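Local coordinates for protein hydrazine synthase subunit alpha (Candidatus Kuenenia stuttgartiensis, PDB 5C2V) that condenses hydroxylamine with ammonia to give hydrazine, the second half-reaction of the hydrazine synthase complex, and binds two c-type hemes, at residues D[60-65]-D[372-377]; D[649-654]-D[686-691]. All coordinates share one frame; numbering follows the deposited sequence.

Contact 1 of 2, residues D[60-65]-D[372-377]; sequences VLFDLN and DKVYDD. With CA (calcium ion), chain B.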
loop_
_atom_site.group_PDB
_atom_site.type_symbol
_atom_site.label_atom_id
_atom_site.label_comp_id
_atom_site.label_asym_id
_atom_site.label_seq_id
_atom_site.Cartn_x
_atom_site.Cartn_y
_atom_site.Cartn_z
ATOM N N VAL D 60 9.302 36.303 20.629
ATOM C CA VAL D 60 8.662 37.312 21.463
ATOM C C VAL D 60 8.053 36.754 22.747
ATOM O O VAL D 60 7.692 35.572 22.830
ATOM C CB VAL D 60 7.558 38.054 20.684
ATOM C CG1 VAL D 60 8.160 38.857 19.541
ATOM C CG2 VAL D 60 6.530 37.070 20.162
ATOM N N LEU D 61 7.946 37.631 23.743
ATOM C CA LEU D 61 7.331 37.314 25.026
ATOM C C LEU D 61 6.016 38.070 25.185
ATOM O O LEU D 61 5.947 39.276 24.938
ATOM C CB LEU D 61 8.281 37.656 26.177
ATOM C CG LEU D 61 7.754 37.494 27.604
ATOM C CD1 LEU D 61 7.328 36.058 27.865
ATOM C CD2 LEU D 61 8.806 37.934 28.613
ATOM N N PHE D 62 4.978 37.354 25.604
ATOM C CA PHE D 62 3.637 37.916 25.696
ATOM C C PHE D 62 2.993 37.618 27.048
ATOM O O PHE D 62 2.990 36.474 27.508
ATOM C CB PHE D 62 2.764 37.374 24.561
ATOM C CG PHE D 62 1.317 37.766 24.660
ATOM C CD1 PHE D 62 0.900 39.030 24.277
ATOM C CD2 PHE D 62 0.372 36.865 25.122
ATOM C CE1 PHE D 62 -0.432 39.391 24.363
ATOM C CE2 PHE D 62 -0.961 37.220 25.209
ATOM C CZ PHE D 62 -1.363 38.484 24.829
ATOM N N ASP D 63 2.450 38.655 27.677
ATOM C CA ASP D 63 1.770 38.513 28.959
ATOM C C ASP D 63 0.279 38.270 28.744
ATOM O O ASP D 63 -0.386 39.029 28.042
ATOM C CB ASP D 63 1.994 39.756 29.824
ATOM C CG ASP D 63 1.427 39.605 31.223
ATOM O OD1 ASP D 63 0.231 39.909 31.417
ATOM O OD2 ASP D 63 2.179 39.187 32.128
ATOM N N LEU D 64 -0.239 37.211 29.357
ATOM C CA LEU D 64 -1.619 36.788 29.136
ATOM C C LEU D 64 -2.633 37.688 29.836
ATOM O O LEU D 64 -3.833 37.600 29.579
ATOM C CB LEU D 64 -1.807 35.342 29.601
ATOM C CG LEU D 64 -0.801 34.322 29.063
ATOM C CD1 LEU D 64 -1.132 32.924 29.564
ATOM C CD2 LEU D 64 -0.757 34.355 27.543
ATOM N N ASN D 65 -2.147 38.553 30.720
ATOM C CA ASN D 65 -3.017 39.436 31.487
ATOM C C ASN D 65 -2.943 40.881 30.999
ATOM O O ASN D 65 -3.941 41.442 30.545
ATOM C CB ASN D 65 -2.669 39.361 32.975
ATOM C CG ASN D 65 -2.945 37.991 33.567
ATOM O OD1 ASN D 65 -4.074 37.685 33.953
ATOM N ND2 ASN D 65 -1.914 37.157 33.639
ATOM N N ASP D 372 -10.352 29.044 22.154
ATOM C CA ASP D 372 -10.220 30.494 22.286
ATOM C C ASP D 372 -8.857 31.021 21.841
ATOM O O ASP D 372 -7.838 30.346 21.985
ATOM C CB ASP D 372 -10.470 30.910 23.737
ATOM C CG ASP D 372 -11.716 30.274 24.321
ATOM O OD1 ASP D 372 -12.807 30.866 24.184
ATOM O OD2 ASP D 372 -11.604 29.181 24.915
ATOM N N LYS D 373 -8.853 32.237 21.303
ATOM C CA LYS D 373 -7.634 32.869 20.809
ATOM C C LYS D 373 -6.742 33.380 21.936
ATOM O O LYS D 373 -7.226 33.934 22.923
ATOM C CB LYS D 373 -7.986 34.027 19.869
ATOM C CG LYS D 373 -6.780 34.729 19.261
ATOM C CD LYS D 373 -7.185 35.995 18.522
ATOM C CE LYS D 373 -7.800 37.014 19.468
ATOM N NZ LYS D 373 -8.186 38.266 18.761
ATOM N N VAL D 374 -5.435 33.189 21.784
ATOM C CA VAL D 374 -4.470 33.781 22.702
ATOM C C VAL D 374 -3.932 35.073 22.099
ATOM O O VAL D 374 -4.276 36.168 22.543
ATOM C CB VAL D 374 -3.303 32.822 23.005
ATOM C CG1 VAL D 374 -2.317 33.469 23.967
ATOM C CG2 VAL D 374 -3.827 31.510 23.572
ATOM N N TYR D 375 -3.082 34.939 21.086
ATOM C CA TYR D 375 -2.611 36.087 20.321
ATOM C C TYR D 375 -2.527 35.748 18.835
ATOM O O TYR D 375 -1.826 34.814 18.446
ATOM C CB TYR D 375 -1.250 36.551 20.843
ATOM C CG TYR D 375 -0.704 37.782 20.154
ATOM C CD1 TYR D 375 -1.156 39.051 20.492
ATOM C CD2 TYR D 375 0.274 37.676 19.172
ATOM C CE1 TYR D 375 -0.657 40.179 19.867
ATOM C CE2 TYR D 375 0.780 38.798 18.542
ATOM C CZ TYR D 375 0.310 40.047 18.894
ATOM O OH TYR D 375 0.812 41.166 18.270
ATOM N N ASP D 376 -3.239 36.504 18.005
ATOM C CA ASP D 376 -3.119 36.340 16.561
ATOM C C ASP D 376 -2.894 37.681 15.870
ATOM O O ASP D 376 -3.778 38.537 15.842
ATOM C CB ASP D 376 -4.361 35.654 15.987
ATOM C CG ASP D 376 -4.226 35.346 14.504
ATOM O OD1 ASP D 376 -5.267 35.167 13.838
ATOM O OD2 ASP D 376 -3.082 35.284 14.004
ATOM N N ASP D 377 -1.704 37.846 15.303
ATOM C CA ASP D 377 -1.374 39.026 14.519
ATOM C C ASP D 377 -1.605 38.690 13.054
ATOM O O ASP D 377 -1.094 37.686 12.570
ATOM C CB ASP D 377 0.079 39.454 14.768
ATOM C CG ASP D 377 0.392 40.843 14.231
ATOM O OD1 ASP D 377 -0.283 41.303 13.286
ATOM O OD2 ASP D 377 1.328 41.480 14.757
HETATM CA CA CA B . -0.968 35.409 12.936
#

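Contact 2 of 2, residues D[649-654]-D[686-691]; sequences DIQPIL and SRAYNS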
loop_
_atom_site.group_PDB
_atom_site.type_symbol
_atom_site.label_atom_id
_atom_site.label_comp_id
_atom_site.label_asym_id
_atom_site.label_seq_id
_atom_site.Cartn_x
_atom_site.Cartn_y
_atom_site.Cartn_z
ATOM N N ASP D 649 34.891 -2.910 -11.250
ATOM C CA ASP D 649 34.831 -4.330 -10.914
ATOM C C ASP D 649 34.007 -5.163 -11.901
ATOM O O ASP D 649 34.536 -6.061 -12.554
ATOM C CB ASP D 649 34.276 -4.504 -9.497
ATOM C CG ASP D 649 35.137 -3.823 -8.446
ATOM O OD1 ASP D 649 36.378 -3.846 -8.588
ATOM O OD2 ASP D 649 34.576 -3.259 -7.483
ATOM N N ILE D 650 32.713 -4.868 -11.995
ATOM C CA ILE D 650 31.780 -5.682 -12.776
ATOM C C ILE D 650 31.955 -5.561 -14.295
ATOM O O ILE D 650 32.017 -6.573 -15.007
ATOM C CB ILE D 650 30.321 -5.322 -12.431
ATOM C CG1 ILE D 650 30.088 -5.423 -10.920
ATOM C CG2 ILE D 650 29.353 -6.218 -13.188
ATOM C CD1 ILE D 650 30.441 -6.774 -10.335
ATOM N N GLN D 651 32.020 -4.326 -14.785
ATOM C CA GLN D 651 32.088 -4.067 -16.224
ATOM C C GLN D 651 33.229 -4.796 -16.951
ATOM O O GLN D 651 33.006 -5.324 -18.036
ATOM C CB GLN D 651 32.194 -2.560 -16.490
ATOM C CG GLN D 651 32.230 -2.196 -17.970
ATOM C CD GLN D 651 30.870 -2.304 -18.635
ATOM O OE1 GLN D 651 29.897 -1.700 -18.186
ATOM N NE2 GLN D 651 30.798 -3.078 -19.712
ATOM N N PRO D 652 34.449 -4.824 -16.375
ATOM C CA PRO D 652 35.489 -5.595 -17.073
ATOM C C PRO D 652 35.160 -7.085 -17.170
ATOM O O PRO D 652 35.476 -7.718 -18.181
ATOM C CB PRO D 652 36.732 -5.369 -16.208
ATOM C CG PRO D 652 36.481 -4.074 -15.526
ATOM C CD PRO D 652 35.012 -4.067 -15.242
ATOM N N ILE D 653 34.531 -7.629 -16.132
ATOM C CA ILE D 653 34.087 -9.018 -16.150
ATOM C C ILE D 653 33.079 -9.222 -17.274
ATOM O O ILE D 653 33.135 -10.216 -18.003
ATOM C CB ILE D 653 33.448 -9.438 -14.811
ATOM C CG1 ILE D 653 34.409 -9.181 -13.651
ATOM C CG2 ILE D 653 33.037 -10.902 -14.849
ATOM C CD1 ILE D 653 33.830 -9.526 -12.295
ATOM N N LEU D 654 32.160 -8.270 -17.413
ATOM C CA LEU D 654 31.159 -8.331 -18.475
ATOM C C LEU D 654 31.797 -8.259 -19.861
ATOM O O LEU D 654 31.384 -8.960 -20.782
ATOM C CB LEU D 654 30.133 -7.209 -18.311
ATOM C CG LEU D 654 29.259 -7.282 -17.059
ATOM C CD1 LEU D 654 28.234 -6.160 -17.055
ATOM C CD2 LEU D 654 28.579 -8.639 -16.962
ATOM N N SER D 686 26.770 3.087 -18.725
ATOM C CA SER D 686 27.083 2.396 -19.968
ATOM C C SER D 686 25.893 1.580 -20.466
ATOM O O SER D 686 24.805 1.628 -19.890
ATOM C CB SER D 686 28.302 1.489 -19.785
ATOM O OG SER D 686 28.067 0.506 -18.793
ATOM N N ARG D 687 26.113 0.832 -21.542
ATOM C CA ARG D 687 25.065 0.012 -22.138
ATOM C C ARG D 687 24.680 -1.157 -21.236
ATOM O O ARG D 687 23.496 -1.451 -21.056
ATOM C CB ARG D 687 25.513 -0.507 -23.507
ATOM C CG ARG D 687 24.544 -1.486 -24.150
ATOM C CD ARG D 687 23.171 -0.862 -24.328
ATOM N NE ARG D 687 23.203 0.276 -25.240
ATOM C CZ ARG D 687 22.198 1.131 -25.399
ATOM N NH1 ARG D 687 21.080 0.980 -24.702
ATOM N NH2 ARG D 687 22.312 2.139 -26.253
ATOM N N ALA D 688 25.685 -1.821 -20.673
ATOM C CA ALA D 688 25.459 -2.989 -19.828
ATOM C C ALA D 688 24.666 -2.632 -18.574
ATOM O O ALA D 688 23.763 -3.369 -18.170
ATOM C CB ALA D 688 26.785 -3.631 -19.451
ATOM N N TYR D 689 25.001 -1.499 -17.964
ATOM C CA TYR D 689 24.312 -1.055 -16.758
ATOM C C TYR D 689 22.860 -0.704 -17.060
ATOM O O TYR D 689 21.955 -1.079 -16.315
ATOM C CB TYR D 689 25.024 0.148 -16.134
ATOM C CG TYR D 689 24.475 0.539 -14.779
ATOM C CD1 TYR D 689 23.473 1.494 -14.659
ATOM C CD2 TYR D 689 24.958 -0.051 -13.618
ATOM C CE1 TYR D 689 22.968 1.852 -13.423
ATOM C CE2 TYR D 689 24.461 0.300 -12.378
ATOM C CZ TYR D 689 23.466 1.251 -12.285
ATOM O OH TYR D 689 22.969 1.602 -11.051
ATOM N N ASN D 690 22.645 0.022 -18.153
ATOM C CA ASN D 690 21.297 0.378 -18.581
ATOM C C ASN D 690 20.460 -0.857 -18.884
ATOM O O ASN D 690 19.267 -0.902 -18.579
ATOM C CB ASN D 690 21.344 1.288 -19.811
ATOM C CG ASN D 690 21.688 2.722 -19.462
ATOM O OD1 ASN D 690 20.835 3.484 -19.005
ATOM N ND2 ASN D 690 22.941 3.103 -19.684
ATOM N N SER D 691 21.094 -1.862 -19.479
ATOM C CA SER D 691 20.416 -3.111 -19.800
ATOM C C SER D 691 20.018 -3.870 -18.537
ATOM O O SER D 691 18.861 -4.254 -18.373
ATOM C CB SER D 691 21.306 -3.995 -20.677
ATOM O OG SER D 691 21.585 -3.371 -21.919
#

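Contact 1 of 2, residues D[60-65]-D[372-377]
The F62 ring has Y375 CB over one of its faces, while V374 CG1 approaches it obliquely. The Y375 ring in turn is met obliquely by F62 CE1, which lies 4.0 Å from Y375 CD1. The two ring planes are inclined at 39° and the ring centres are 5.3 Å apart, so this is a tilted aromatic pair. F62 carries its ring to the other segment with CG anti to the backbone N (chi1 173°). V374 CG1 serves two partners, F62 CE2 at 4.2 Å and L64 CD2 at 4.0 Å. The contact is purely apolar, and no hydrogen bond joins the two segments. V374 and Y375 form a classic beta bulge, both facing I360 of strand 359-364. The chain turns a corner here. Just beyond Y375 it binds a calcium ion, through D376 OD2 at 2.4 Å and the carbonyl D377 O at 2.3 Å from the metal. F358, W380 and D382 complete that site. On the other segment, strand 58-63 ends in an Asx turn: N65 N donates to D63 OD1 over 2.8 Å, from above the carboxylate plane. The setting is the seam of the six-bladed propeller. Strands 31-37, 58-63 and 69-71 share a sheet with strand 381-387, so both ends of the propeller's sequence build the closing blade. Segment 372-377 leaves the preceding blade at strand 369-373 and leads toward strand 381-387. F62 and Y375 also touch L69 of strand 69-71, and V374 packs on W362 of strand 359-364.

Contact 2 of 2, residues D[649-654]-D[686-691]
This is a buried contact between a helix and the N-terminal end of another, in the C-terminal cytochrome c domain, where Q651 and L654 of helix 646-657 meet S686 and A688 at the beginning of helix 687-692. One hydrogen bond crosses it: S686 OG donates to Q651 OE1 over 2.9 Å. The C=O...donor angle is 142°, and the hydroxyl is tilted 35° from the carbonyl plane. The Q651 chain bends at chi2 (75°), which swings the amide across to the serine. Its other end is also held, since NE2 donates to D655 OD1 one turn on, so both ends of the buried amide have partners. S686 occupies the N-cap position of its helix. Helix 646-657 runs directly into the heme-binding C658, C661 and H662, the CXXCH motif of c-type cytochromes. As is common in such domains, it also packs on the C-terminal helix: I650 touches I757 and W760 of helix 751-762. A688 CB touches two side chains, with L654 CD1 3.8 Å and Q651 OE1 3.9 Å away. The L654 side chain lies about 5 Å from the bis-histidine heme and about 4 Å from the side chain of C658.

The contacts share no secondary-structure element and lie on opposite sides of the chain's centre, with nearest atoms about 49 Å apart. Contact 1 belongs to the N-terminal propeller and is only partly buried. Contact 2 belongs to the C-terminal heme domain, and all four of its touching residues are buried. Their chemistry differs accordingly. Contact 1 joins neighbouring blades by aromatic and aliphatic packing, with its polar groups set aside for a turn and a calcium ion. Contact 2 combines a side-chain hydrogen bond with a small apolar patch close to a heme. Contact 1 lies at the ends of beta strands, contact 2 between a helix and the start of another.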